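Local structure of restriction endonuclease R.BpuJI (Bacillus pumilus, 2VLA) at residues A28-I33 / N94-D99; G78-Y81 / V86-P89; P139-V144 / N215-A220; A220-I225 / Y234-N239. The protein recognises its cognate DNA through this N-terminal recognition domain of a restriction endonuclease; the whole protein probably cleaves DNA. All blocks are in the same frame, centred on the assembly; numbering follows the deposited sequence. Where two conformers were deposited one is given.

Contact 1: residues A28-I33 / N94-D99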
loop_
_atom_site.group_PDB
_atom_site.type_symbol
_atom_site.label_atom_id
_atom_site.label_comp_id
_atom_site.label_asym_id
_atom_site.label_seq_id
_atom_site.Cartn_x
_atom_site.Cartn_y
_atom_site.Cartn_z
ATOM N N ALA A 28 -13.414 7.257 13.206
ATOM C CA ALA A 28 -13.678 8.657 12.969
ATOM C C ALA A 28 -13.746 8.985 11.479
ATOM O O ALA A 28 -14.716 9.603 11.021
ATOM C CB ALA A 28 -12.638 9.535 13.680
ATOM N N TYR A 29 -12.745 8.554 10.713
ATOM C CA TYR A 29 -12.747 8.811 9.281
ATOM C C TYR A 29 -14.076 8.276 8.692
ATOM O O TYR A 29 -14.737 8.944 7.907
ATOM C CB TYR A 29 -11.602 8.098 8.585
ATOM C CG TYR A 29 -10.187 8.563 8.866
ATOM C CD1 TYR A 29 -9.873 9.896 9.140
ATOM C CD2 TYR A 29 -9.144 7.665 8.759
ATOM C CE1 TYR A 29 -8.535 10.284 9.364
ATOM C CE2 TYR A 29 -7.846 8.033 8.944
ATOM C CZ TYR A 29 -7.526 9.334 9.229
ATOM O OH TYR A 29 -6.193 9.634 9.420
ATOM N N ALA A 30 -14.422 7.042 9.039
ATOM C CA ALA A 30 -15.558 6.375 8.420
ATOM C C ALA A 30 -16.868 7.066 8.788
ATOM O O ALA A 30 -17.744 7.248 7.941
ATOM C CB ALA A 30 -15.595 4.922 8.834
ATOM N N ASN A 31 -17.014 7.415 10.053
ATOM C CA ASN A 31 -18.259 8.010 10.534
ATOM C C ASN A 31 -18.422 9.414 10.033
ATOM O O ASN A 31 -19.522 9.833 9.703
ATOM C CB ASN A 31 -18.342 7.952 12.056
ATOM C CG ASN A 31 -18.779 6.588 12.552
ATOM O OD1 ASN A 31 -19.626 5.933 11.928
ATOM N ND2 ASN A 31 -18.204 6.143 13.638
ATOM N N ILE A 32 -17.319 10.158 9.978
ATOM C CA ILE A 32 -17.361 11.491 9.404
ATOM C C ILE A 32 -17.839 11.404 7.950
ATOM O O ILE A 32 -18.767 12.106 7.542
ATOM C CB ILE A 32 -15.999 12.179 9.463
ATOM C CG1 ILE A 32 -15.634 12.486 10.925
ATOM C CG2 ILE A 32 -16.019 13.462 8.597
ATOM C CD1 ILE A 32 -14.173 12.918 11.144
ATOM N N ILE A 33 -17.203 10.551 7.173
ATOM C CA ILE A 33 -17.548 10.415 5.762
ATOM C C ILE A 33 -18.999 9.945 5.572
ATOM O O ILE A 33 -19.753 10.524 4.791
ATOM C CB ILE A 33 -16.567 9.470 5.058
ATOM C CG1 ILE A 33 -15.199 10.139 4.950
ATOM C CG2 ILE A 33 -17.071 9.089 3.668
ATOM C CD1 ILE A 33 -14.064 9.172 4.633
ATOM N N ASN A 94 -18.251 1.791 3.182
ATOM C CA ASN A 94 -19.590 1.253 3.381
ATOM C C ASN A 94 -19.536 -0.129 4.073
ATOM O O ASN A 94 -20.338 -0.421 4.953
ATOM C CB ASN A 94 -20.334 1.146 2.042
ATOM C CG ASN A 94 -20.742 2.519 1.470
ATOM O OD1 ASN A 94 -20.847 3.505 2.209
ATOM N ND2 ASN A 94 -20.983 2.572 0.158
ATOM N N LYS A 95 -18.605 -0.972 3.655
ATOM C CA LYS A 95 -18.493 -2.305 4.229
ATOM C C LYS A 95 -18.078 -2.237 5.707
ATOM O O LYS A 95 -18.636 -2.921 6.550
ATOM C CB LYS A 95 -17.501 -3.152 3.428
ATOM C CG LYS A 95 -17.248 -4.529 4.001
ATOM C CD LYS A 95 -16.489 -5.415 2.984
ATOM C CE LYS A 95 -16.151 -6.774 3.585
ATOM N NZ LYS A 95 -15.280 -6.674 4.791
ATOM N N TYR A 96 -17.097 -1.399 6.005
ATOM C CA TYR A 96 -16.593 -1.250 7.368
ATOM C C TYR A 96 -17.670 -0.681 8.294
ATOM O O TYR A 96 -17.791 -1.097 9.450
ATOM C CB TYR A 96 -15.343 -0.366 7.336
ATOM C CG TYR A 96 -14.772 -0.017 8.688
ATOM C CD1 TYR A 96 -14.184 -0.989 9.504
ATOM C CD2 TYR A 96 -14.791 1.293 9.148
ATOM C CE1 TYR A 96 -13.643 -0.642 10.744
ATOM C CE2 TYR A 96 -14.257 1.642 10.387
ATOM C CZ TYR A 96 -13.700 0.682 11.174
ATOM O OH TYR A 96 -13.177 1.064 12.392
ATOM N N ILE A 97 -18.468 0.241 7.769
ATOM C CA ILE A 97 -19.596 0.809 8.510
ATOM C C ILE A 97 -20.605 -0.318 8.891
ATOM O O ILE A 97 -21.202 -0.283 9.967
ATOM C CB ILE A 97 -20.308 1.923 7.663
ATOM C CG1 ILE A 97 -19.459 3.214 7.621
ATOM C CG2 ILE A 97 -21.729 2.196 8.181
ATOM C CD1 ILE A 97 -19.422 3.959 8.884
ATOM N N GLU A 98 -20.749 -1.326 8.028
ATOM C CA GLU A 98 -21.641 -2.458 8.325
ATOM C C GLU A 98 -20.999 -3.518 9.231
ATOM O O GLU A 98 -21.689 -4.138 10.038
ATOM C CB GLU A 98 -22.143 -3.147 7.023
ATOM C CG GLU A 98 -23.083 -2.306 6.158
ATOM C CD GLU A 98 -24.562 -2.292 6.633
ATOM O OE1 GLU A 98 -24.852 -2.533 7.831
ATOM O OE2 GLU A 98 -25.432 -2.017 5.789
ATOM N N ASP A 99 -19.710 -3.802 9.043
ATOM C CA ASP A 99 -19.124 -4.969 9.723
ATOM C C ASP A 99 -18.098 -4.700 10.810
ATOM O O ASP A 99 -17.765 -5.613 11.559
ATOM C CB ASP A 99 -18.607 -6.019 8.724
ATOM C CG ASP A 99 -17.372 -5.579 7.955
ATOM O OD1 ASP A 99 -16.689 -4.609 8.339
ATOM O OD2 ASP A 99 -17.041 -6.269 6.984
#

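Contact 2: residues G78-Y81 / V86-P89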
loop_
_atom_site.group_PDB
_atom_site.type_symbol
_atom_site.label_atom_id
_atom_site.label_comp_id
_atom_site.label_asym_id
_atom_site.label_seq_id
_atom_site.Cartn_x
_atom_site.Cartn_y
_atom_site.Cartn_z
ATOM N N GLY A 78 -8.597 4.847 0.731
ATOM C CA GLY A 78 -9.668 4.754 -0.273
ATOM C C GLY A 78 -11.072 4.813 0.326
ATOM O O GLY A 78 -11.921 3.974 0.006
ATOM N N MET A 79 -11.345 5.844 1.125
ATOM C CA MET A 79 -12.558 5.877 1.916
ATOM C C MET A 79 -13.675 6.731 1.310
ATOM O O MET A 79 -14.810 6.683 1.770
ATOM C CB MET A 79 -12.249 6.332 3.348
ATOM C CG MET A 79 -11.325 5.374 4.076
ATOM S SD MET A 79 -11.053 5.768 5.786
ATOM C CE MET A 79 -12.580 5.123 6.467
ATOM N N PHE A 80 -13.341 7.530 0.315
ATOM C CA PHE A 80 -14.342 8.305 -0.421
ATOM C C PHE A 80 -13.903 8.500 -1.865
ATOM O O PHE A 80 -12.771 8.232 -2.211
ATOM C CB PHE A 80 -14.588 9.673 0.260
ATOM C CG PHE A 80 -13.380 10.586 0.283
ATOM C CD1 PHE A 80 -13.095 11.428 -0.786
ATOM C CD2 PHE A 80 -12.586 10.671 1.410
ATOM C CE1 PHE A 80 -12.016 12.319 -0.728
ATOM C CE2 PHE A 80 -11.488 11.542 1.451
ATOM C CZ PHE A 80 -11.217 12.362 0.388
ATOM N N TYR A 81 -14.828 8.957 -2.699
ATOM C CA TYR A 81 -14.533 9.242 -4.100
ATOM C C TYR A 81 -15.449 10.345 -4.567
ATOM O O TYR A 81 -16.406 10.698 -3.878
ATOM C CB TYR A 81 -14.699 7.987 -4.973
ATOM C CG TYR A 81 -16.133 7.536 -5.141
ATOM C CD1 TYR A 81 -16.743 6.734 -4.194
ATOM C CD2 TYR A 81 -16.868 7.907 -6.255
ATOM C CE1 TYR A 81 -18.044 6.318 -4.344
ATOM C CE2 TYR A 81 -18.170 7.508 -6.411
ATOM C CZ TYR A 81 -18.754 6.709 -5.459
ATOM O OH TYR A 81 -20.063 6.300 -5.621
ATOM N N VAL A 86 -19.797 15.629 -6.561
ATOM C CA VAL A 86 -20.269 15.259 -5.235
ATOM C C VAL A 86 -19.352 14.178 -4.635
ATOM O O VAL A 86 -18.877 13.294 -5.343
ATOM C CB VAL A 86 -21.724 14.738 -5.285
ATOM C CG1 VAL A 86 -22.209 14.373 -3.897
ATOM C CG2 VAL A 86 -22.650 15.799 -5.923
ATOM N N ILE A 87 -19.074 14.287 -3.338
ATOM C CA ILE A 87 -18.220 13.318 -2.645
ATOM C C ILE A 87 -19.064 12.257 -1.976
ATOM O O ILE A 87 -20.028 12.573 -1.275
ATOM C CB ILE A 87 -17.339 14.006 -1.574
ATOM C CG1 ILE A 87 -16.560 15.169 -2.198
ATOM C CG2 ILE A 87 -16.394 12.997 -0.940
ATOM C CD1 ILE A 87 -15.776 14.791 -3.450
ATOM N N PHE A 88 -18.723 10.991 -2.239
ATOM C CA PHE A 88 -19.470 9.840 -1.728
ATOM C C PHE A 88 -18.582 8.973 -0.848
ATOM O O PHE A 88 -17.383 8.879 -1.086
ATOM C CB PHE A 88 -19.956 8.974 -2.898
ATOM C CG PHE A 88 -20.963 9.656 -3.793
ATOM C CD1 PHE A 88 -22.315 9.601 -3.502
ATOM C CD2 PHE A 88 -20.556 10.341 -4.909
ATOM C CE1 PHE A 88 -23.245 10.235 -4.319
ATOM C CE2 PHE A 88 -21.486 10.966 -5.744
ATOM C CZ PHE A 88 -22.820 10.910 -5.443
ATOM N N PRO A 89 -19.187 8.252 0.106
ATOM C CA PRO A 89 -18.449 7.187 0.789
ATOM C C PRO A 89 -18.111 6.066 -0.169
ATOM O O PRO A 89 -18.913 5.743 -1.022
ATOM C CB PRO A 89 -19.433 6.693 1.856
ATOM C CG PRO A 89 -20.537 7.715 1.893
ATOM C CD PRO A 89 -20.586 8.330 0.555
#

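Contact 3: residues P139-V144 / N215-A220. With nucleotides of chain C.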
loop_
_atom_site.group_PDB
_atom_site.type_symbol
_atom_site.label_atom_id
_atom_site.label_comp_id
_atom_site.label_asym_id
_atom_site.label_seq_id
_atom_site.Cartn_x
_atom_site.Cartn_y
_atom_site.Cartn_z
ATOM N N PRO A 139 0.099 -9.862 -2.685
ATOM C CA PRO A 139 0.184 -11.240 -3.114
ATOM C C PRO A 139 1.638 -11.735 -3.248
ATOM O O PRO A 139 1.961 -12.840 -2.825
ATOM C CB PRO A 139 -0.546 -11.217 -4.463
ATOM C CG PRO A 139 -1.574 -10.151 -4.280
ATOM C CD PRO A 139 -0.864 -9.087 -3.482
ATOM N N TYR A 140 2.495 -10.914 -3.826
ATOM C CA TYR A 140 3.845 -11.315 -4.059
ATOM C C TYR A 140 4.607 -11.578 -2.735
ATOM O O TYR A 140 5.283 -12.582 -2.569
ATOM C CB TYR A 140 4.585 -10.285 -4.924
ATOM C CG TYR A 140 5.869 -10.816 -5.502
ATOM C CD1 TYR A 140 7.034 -10.754 -4.783
ATOM C CD2 TYR A 140 5.904 -11.448 -6.767
ATOM C CE1 TYR A 140 8.181 -11.251 -5.260
ATOM C CE2 TYR A 140 7.066 -11.948 -7.248
ATOM C CZ TYR A 140 8.209 -11.859 -6.500
ATOM O OH TYR A 140 9.418 -12.348 -6.923
ATOM N N ILE A 141 4.491 -10.637 -1.779
ATOM C CA ILE A 141 5.138 -10.791 -0.455
ATOM C C ILE A 141 4.662 -12.070 0.218
ATOM O O ILE A 141 5.458 -12.855 0.738
ATOM C CB ILE A 141 4.847 -9.577 0.466
ATOM C CG1 ILE A 141 5.604 -8.345 -0.013
ATOM C CG2 ILE A 141 5.229 -9.891 1.922
ATOM C CD1 ILE A 141 4.998 -7.045 0.472
ATOM N N LEU A 142 3.353 -12.292 0.202
ATOM C CA LEU A 142 2.809 -13.465 0.827
ATOM C C LEU A 142 3.376 -14.760 0.166
ATOM O O LEU A 142 3.719 -15.709 0.854
ATOM C CB LEU A 142 1.285 -13.442 0.729
ATOM C CG LEU A 142 0.614 -12.410 1.665
ATOM C CD1 LEU A 142 -0.876 -12.424 1.367
ATOM C CD2 LEU A 142 0.895 -12.707 3.183
ATOM N N GLN A 143 3.483 -14.784 -1.170
ATOM C CA GLN A 143 4.062 -15.936 -1.813
ATOM C C GLN A 143 5.550 -16.124 -1.489
ATOM O O GLN A 143 6.011 -17.240 -1.305
ATOM C CB GLN A 143 3.851 -15.873 -3.324
ATOM C CG GLN A 143 4.318 -17.140 -4.084
ATOM C CD GLN A 143 3.454 -18.342 -3.800
ATOM O OE1 GLN A 143 2.339 -18.221 -3.332
ATOM N NE2 GLN A 143 3.921 -19.502 -4.230
ATOM N N VAL A 144 6.298 -15.022 -1.409
ATOM C CA VAL A 144 7.700 -15.102 -0.999
ATOM C C VAL A 144 7.805 -15.721 0.428
ATOM O O VAL A 144 8.626 -16.592 0.681
ATOM C CB VAL A 144 8.359 -13.704 -1.030
ATOM C CG1 VAL A 144 9.701 -13.684 -0.257
ATOM C CG2 VAL A 144 8.569 -13.235 -2.459
ATOM N N ASN A 215 3.279 -3.184 7.728
ATOM C CA ASN A 215 2.268 -2.878 8.741
ATOM C C ASN A 215 0.849 -3.172 8.278
ATOM O O ASN A 215 0.015 -3.600 9.068
ATOM C CB ASN A 215 2.345 -1.384 9.157
ATOM C CG ASN A 215 3.494 -1.061 10.089
ATOM O OD1 ASN A 215 4.168 -1.944 10.618
ATOM N ND2 ASN A 215 3.710 0.233 10.282
ATOM N N TYR A 216 0.536 -2.850 7.030
ATOM C CA TYR A 216 -0.825 -3.066 6.556
ATOM C C TYR A 216 -1.129 -4.558 6.426
ATOM O O TYR A 216 -2.222 -4.978 6.697
ATOM C CB TYR A 216 -1.110 -2.261 5.246
ATOM C CG TYR A 216 -0.983 -0.776 5.501
ATOM C CD1 TYR A 216 -1.646 -0.188 6.560
ATOM C CD2 TYR A 216 -0.123 0.007 4.755
ATOM C CE1 TYR A 216 -1.469 1.138 6.871
ATOM C CE2 TYR A 216 0.067 1.343 5.069
ATOM C CZ TYR A 216 -0.619 1.897 6.141
ATOM O OH TYR A 216 -0.394 3.230 6.520
ATOM N N LEU A 217 -0.133 -5.340 6.065
ATOM C CA LEU A 217 -0.294 -6.774 6.034
ATOM C C LEU A 217 -0.424 -7.361 7.468
ATOM O O LEU A 217 -1.090 -8.384 7.673
ATOM C CB LEU A 217 0.878 -7.408 5.277
ATOM C CG LEU A 217 0.686 -8.754 4.609
ATOM C CD1 LEU A 217 -0.451 -8.708 3.589
ATOM C CD2 LEU A 217 1.992 -9.207 3.954
ATOM N N GLU A 218 0.188 -6.692 8.448
ATOM C CA GLU A 218 0.045 -7.087 9.825
ATOM C C GLU A 218 -1.334 -6.698 10.383
ATOM O O GLU A 218 -1.964 -7.480 11.108
ATOM C CB GLU A 218 1.148 -6.452 10.670
ATOM C CG GLU A 218 1.186 -6.944 12.119
ATOM C CD GLU A 218 2.312 -6.317 12.909
ATOM O OE1 GLU A 218 2.271 -5.078 13.111
ATOM O OE2 GLU A 218 3.235 -7.070 13.317
ATOM N N LEU A 219 -1.815 -5.511 10.013
ATOM C CA LEU A 219 -3.158 -5.097 10.387
ATOM C C LEU A 219 -4.249 -5.974 9.778
ATOM O O LEU A 219 -5.324 -6.089 10.332
ATOM C CB LEU A 219 -3.384 -3.627 10.015
ATOM C CG LEU A 219 -2.681 -2.604 10.918
ATOM C CD1 LEU A 219 -2.632 -1.271 10.256
ATOM C CD2 LEU A 219 -3.395 -2.527 12.253
ATOM N N ALA A 220 -3.952 -6.574 8.632
ATOM C CA ALA A 220 -4.845 -7.543 7.977
ATOM C C ALA A 220 -4.785 -8.918 8.673
ATOM O O ALA A 220 -5.518 -9.838 8.311
ATOM C CB ALA A 220 -4.462 -7.673 6.512
ATOM P P DC C 3 5.172 2.143 13.452
ATOM O OP1 DC C 3 4.051 1.535 14.205
ATOM O OP2 DC C 3 5.601 1.611 12.160
ATOM O "O5'" DC C 3 4.852 3.689 13.207
ATOM C "C5'" DC C 3 4.366 4.493 14.272
ATOM C "C4'" DC C 3 4.393 5.949 13.890
ATOM O "O4'" DC C 3 5.753 6.416 13.825
ATOM C "C3'" DC C 3 3.819 6.229 12.506
ATOM O "O3'" DC C 3 2.992 7.376 12.481
ATOM C "C2'" DC C 3 5.065 6.471 11.658
ATOM C "C1'" DC C 3 5.868 7.231 12.682
ATOM N N1 DC C 3 7.262 7.432 12.367
ATOM C C2 DC C 3 7.916 8.606 12.791
ATOM O O2 DC C 3 7.310 9.451 13.510
ATOM N N3 DC C 3 9.208 8.766 12.448
ATOM C C4 DC C 3 9.838 7.851 11.718
ATOM N N4 DC C 3 11.112 8.055 11.420
ATOM C C5 DC C 3 9.176 6.683 11.269
ATOM C C6 DC C 3 7.900 6.534 11.577
#

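Contact 4: residues A220-I225 / Y234-N239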
loop_
_atom_site.group_PDB
_atom_site.type_symbol
_atom_site.label_atom_id
_atom_site.label_comp_id
_atom_site.label_asym_id
_atom_site.label_seq_id
_atom_site.Cartn_x
_atom_site.Cartn_y
_atom_site.Cartn_z
ATOM N N ALA A 220 -3.952 -6.574 8.632
ATOM C CA ALA A 220 -4.845 -7.543 7.977
ATOM C C ALA A 220 -4.785 -8.918 8.673
ATOM O O ALA A 220 -5.518 -9.838 8.311
ATOM C CB ALA A 220 -4.462 -7.673 6.512
ATOM N N ASN A 221 -3.938 -9.026 9.703
ATOM C CA ASN A 221 -3.743 -10.276 10.442
ATOM C C ASN A 221 -3.150 -11.405 9.598
ATOM O O ASN A 221 -3.359 -12.575 9.893
ATOM C CB ASN A 221 -5.060 -10.743 11.062
ATOM C CG ASN A 221 -5.383 -10.017 12.336
ATOM O OD1 ASN A 221 -4.496 -9.462 12.986
ATOM N ND2 ASN A 221 -6.655 -10.017 12.714
ATOM N N LEU A 222 -2.377 -11.052 8.580
ATOM C CA LEU A 222 -1.780 -12.070 7.716
ATOM C C LEU A 222 -0.335 -12.375 8.092
ATOM O O LEU A 222 0.161 -13.486 7.824
ATOM C CB LEU A 222 -1.892 -11.669 6.260
ATOM C CG LEU A 222 -3.321 -11.391 5.818
ATOM C CD1 LEU A 222 -3.351 -11.029 4.362
ATOM C CD2 LEU A 222 -4.252 -12.587 6.135
ATOM N N ILE A 223 0.315 -11.428 8.775
ATOM C CA ILE A 223 1.687 -11.612 9.230
ATOM C C ILE A 223 1.877 -11.038 10.606
ATOM O O ILE A 223 1.031 -10.310 11.099
ATOM C CB ILE A 223 2.688 -10.961 8.280
ATOM C CG1 ILE A 223 2.539 -9.417 8.297
ATOM C CG2 ILE A 223 2.533 -11.550 6.841
ATOM C CD1 ILE A 223 3.657 -8.619 7.635
ATOM N N ARG A 224 3.001 -11.387 11.223
ATOM C CA ARG A 224 3.441 -10.768 12.460
ATOM C C ARG A 224 4.895 -10.338 12.277
ATOM O O ARG A 224 5.737 -11.137 11.834
ATOM C CB ARG A 224 3.321 -11.758 13.619
ATOM C CG ARG A 224 3.617 -11.156 14.983
ATOM C CD ARG A 224 2.373 -11.143 15.890
ATOM N NE ARG A 224 1.764 -9.811 16.004
ATOM C CZ ARG A 224 2.451 -8.676 16.112
ATOM N NH1 ARG A 224 3.768 -8.697 16.123
ATOM N NH2 ARG A 224 1.814 -7.518 16.213
ATOM N N ILE A 225 5.162 -9.055 12.519
ATOM C CA ILE A 225 6.474 -8.498 12.404
ATOM C C ILE A 225 7.061 -8.430 13.809
ATOM O O ILE A 225 6.517 -7.754 14.669
ATOM C CB ILE A 225 6.411 -7.021 11.867
ATOM C CG1 ILE A 225 5.640 -6.924 10.542
ATOM C CG2 ILE A 225 7.822 -6.453 11.695
ATOM C CD1 ILE A 225 5.270 -5.487 10.172
ATOM N N TYR A 234 -0.478 -18.381 10.404
ATOM C CA TYR A 234 -1.174 -19.489 9.736
ATOM C C TYR A 234 -2.591 -19.727 10.289
ATOM O O TYR A 234 -3.344 -20.503 9.730
ATOM C CB TYR A 234 -0.335 -20.771 9.788
ATOM C CG TYR A 234 0.789 -20.786 8.761
ATOM C CD1 TYR A 234 0.536 -21.137 7.451
ATOM C CD2 TYR A 234 2.085 -20.401 9.101
ATOM C CE1 TYR A 234 1.537 -21.146 6.502
ATOM C CE2 TYR A 234 3.098 -20.388 8.157
ATOM C CZ TYR A 234 2.811 -20.794 6.849
ATOM O OH TYR A 234 3.789 -20.813 5.868
ATOM N N ARG A 235 -2.952 -19.047 11.371
ATOM C CA ARG A 235 -4.342 -19.003 11.772
ATOM C C ARG A 235 -5.207 -18.408 10.652
ATOM O O ARG A 235 -6.398 -18.675 10.576
ATOM C CB ARG A 235 -4.503 -18.195 13.067
ATOM C CG ARG A 235 -3.808 -18.820 14.252
ATOM N N GLU A 236 -4.581 -17.615 9.777
ATOM C CA GLU A 236 -5.261 -16.989 8.641
ATOM C C GLU A 236 -4.801 -17.636 7.325
ATOM O O GLU A 236 -4.774 -16.985 6.270
ATOM C CB GLU A 236 -4.975 -15.495 8.603
ATOM C CG GLU A 236 -5.652 -14.716 9.721
ATOM C CD GLU A 236 -7.087 -14.346 9.400
ATOM O OE1 GLU A 236 -7.540 -14.602 8.260
ATOM O OE2 GLU A 236 -7.765 -13.787 10.300
ATOM N N ALA A 237 -4.465 -18.924 7.393
ATOM C CA ALA A 237 -4.007 -19.662 6.217
ATOM C C ALA A 237 -4.953 -19.519 5.032
ATOM O O ALA A 237 -4.505 -19.424 3.901
ATOM C CB ALA A 237 -3.809 -21.137 6.558
ATOM N N GLU A 238 -6.256 -19.503 5.278
ATOM C CA GLU A 238 -7.211 -19.447 4.159
ATOM C C GLU A 238 -7.066 -18.137 3.382
ATOM O O GLU A 238 -6.954 -18.138 2.158
ATOM C CB GLU A 238 -8.637 -19.618 4.644
ATOM C CG GLU A 238 -8.952 -21.008 5.116
ATOM C CD GLU A 238 -10.441 -21.275 5.172
ATOM O OE1 GLU A 238 -11.111 -20.669 6.020
ATOM O OE2 GLU A 238 -10.938 -22.098 4.365
ATOM N N ASN A 239 -6.997 -17.031 4.107
ATOM C CA ASN A 239 -6.809 -15.728 3.476
ATOM C C ASN A 239 -5.421 -15.571 2.870
ATOM O O ASN A 239 -5.273 -15.000 1.808
ATOM C CB ASN A 239 -7.075 -14.614 4.468
ATOM C CG ASN A 239 -8.550 -14.334 4.633
ATOM O OD1 ASN A 239 -9.289 -14.258 3.658
ATOM N ND2 ASN A 239 -8.981 -14.156 5.871
#

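Contact 1: residues A28-I33 / N94-D99
A30 of helix 22-36 meets both Y96 and I97 of helix 91-99, and N31 meets I97. The two short helical segments cross steeply, at -107°, with their axes 10.0 Å apart, so the touching patch is small. A30 suits the centre of it: its methyl group points at the other helix and lets the larger side chains come up to the backbone.

I97 reaches across with its longer branch. Its CB branches so that CG1 lies beside the backbone N, anti to the carbonyl carbon (chi1 -74°), and CG1 carries the chain on toward helix 22-36. The terminal CD1 then settles among three atoms. I97 CD1 is 3.6 Å from N31 OD1, 3.8 Å from A30 O and 3.9 Å from A30 CB. These are van der Waals contacts, and a flexible isoleucine end can fit a surface where a methyl, a carbonyl and an amide meet. N31, at the more open margin, crosses I97 at a slant.

Y96 closes on the same alanine in another way. Its ring presents an edge, with A30 CB near the ring plane, 3.7 Å from Y96 CD2. L26 and P27, a turn earlier on helix 22-36, also touch this tyrosine, while M79 covers A30.

Remote from helix 22-36, K95 and D99 form a salt bridge one turn apart, K95 NZ donating to D99 OD2 on its syn lone pair. The arrangement is ordinary helix-on-helix packing, consistent with a winged-helix subdomain in which helix 91-99, following the hairpin, folds back over helix 22-36.

Contact 2: residues G78-Y81 / V86-P89
The segments run antiparallel, their directions 156° apart, with Y81 and F88 as a hydrogen-bonded pair and F80 and P89 as a non-hydrogen-bonded one. They are the two arms of the beta hairpin 80-83/86-89, which joins strand 39-40 in a sheet of order 1-3-2, consistent with a winged-helix fold. Y81 N gives its hydrogen to F88 O at 3.0 Å, and F88 N returns one to Y81 O at 2.9 Å, almost straight at 174°. P89 has no N-H to give, and its place in a non-hydrogen-bonded pair with F80 asks for none toward that strand.

On one side of the hairpin F80 and I87 lie side by side, pointing the same way, with F80 CD1 3.7 Å from I87 CG2. The branched aliphatic packs next to the phenyl group, whose ring also meets F44 edge-to-face.

Y81 and F88 share the other side. With Y81 CG lodged between its own backbone N and carbonyl carbon (chi1 70°), the ring swings across the strands and lays one face against F88 CB, 3.6 Å from Y81 CE1. This is a CH-pi contact. The two rings are nearly parallel but slid apart, so they overlap little, and their flat surfaces are used separately: the F88 ring has V86 CG1 packed over one face, 3.8 Å above its plane.

Contact 3: residues P139-V144 / N215-A220
Helix 203-219, which leads straight into the hairpin 223-225/230-232 in an order consistent with a winged helix, packs on helix 137-150 by setting L217 against I141 and L142. The contact is buried and wholly apolar, and a single methyl group carries it. L217 CD2 is 3.7 Å from L142 CD2 and 3.9 Å from I141 CG2. L217 was modelled in two conformers, so these distances hold for one of them.

The three side chains meet differently. L142 crosses L217 at a slant, methyl against methyl, whereas I141 and L217 slide past each other in opposite directions. With the CA atoms of L142 and L217 still 9.0 Å apart, long branched aliphatics are needed to span the interval. L217 does so because its CG stands anti to the backbone N (chi1 -155°), which sends the branch out toward helix 137-150. L142 also packs on I243 and A244 of helix 237-244, and L217 on L222 and I223, so the hydrophobic layer continues past the helix pair.

Two residues earlier, on another side of helix 203-219, N215 faces the DNA. Its ND2 donates to OP2 of nucleotide DC3 of chain C at 3.0 Å, with an N-H...O angle of 163°. An asparagine can hold a phosphate oxygen without adding charge, and here its other end is occupied too: N215 OD1 accepts from R211 NE, which should fix the rotation of the amide. One helix thus turns leucine to the core and amide to the backbone of DNA, an arrangement consistent with the helix-turn-helix DNA-binding architecture of this domain.

Contact 4: residues A220-I225 / Y234-N239
Helix 203-219 ends in a Schellman motif at N221, whose phi is +64°, and the chain then straightens into strand 223-225; across from it, residues 234-235 make a short 3-10 turn before helix 237-244, with E236 at the N-cap. The backbones come nearest at L222 and E236, 6.1 Å between CA atoms. Asparagine suits the positive phi of N221, a conformation it tolerates better than most residues.

L222 sends its CD2 methyl between two side chains of the other segment and crosses both at about a right angle. L222 CD2 lies 3.9 Å from both E236 CB and N239 CB, so the polar residues offer their aliphatic roots to the leucine while their ends stay clear of it. L222 also packs on L217, L142 and I243. The contact thereby ties the start of the hairpin 223-225/230-232, probably the wing of a winged-helix-like unit, to the helix that follows it.

E236 folds over this joint. With E236 CG anti to its carbonyl carbon (chi1 -71°), E236 CG comes within 3.1 Å of N221 O, a tight fit for an oxygen that also accepts from N233 ND2. The bend at chi2 (-84°) then turns the carboxylate toward the first turn of the helix, where N239 ND2 donates to E236 OE1 at 2.8 Å. That bond is nearly straight, and the oxygen lies in the plane of the N239 amide; K107 makes a long, weak ion pair with E236 OE2.

The four contacts form two groups within the recognition domain. Contacts 1 and 2 have centres 11 Å apart and touch through M79 packing on Y29, A30 and I33; contact 2 is nested in the loop that contact 1 closes, and strand 86-89 runs on into helix 91-99. Contacts 3 and 4, centres 8 Å apart, come later in the chain. They share A220, where helix 203-219 passes into strand 223-225, and are joined by a hydrogen bond from I225 N to E218 OE2. Contacts of different groups have centres 23 to 29 Å apart and do not touch, consistent with two successive winged-helix-like units, both near the bound DNA.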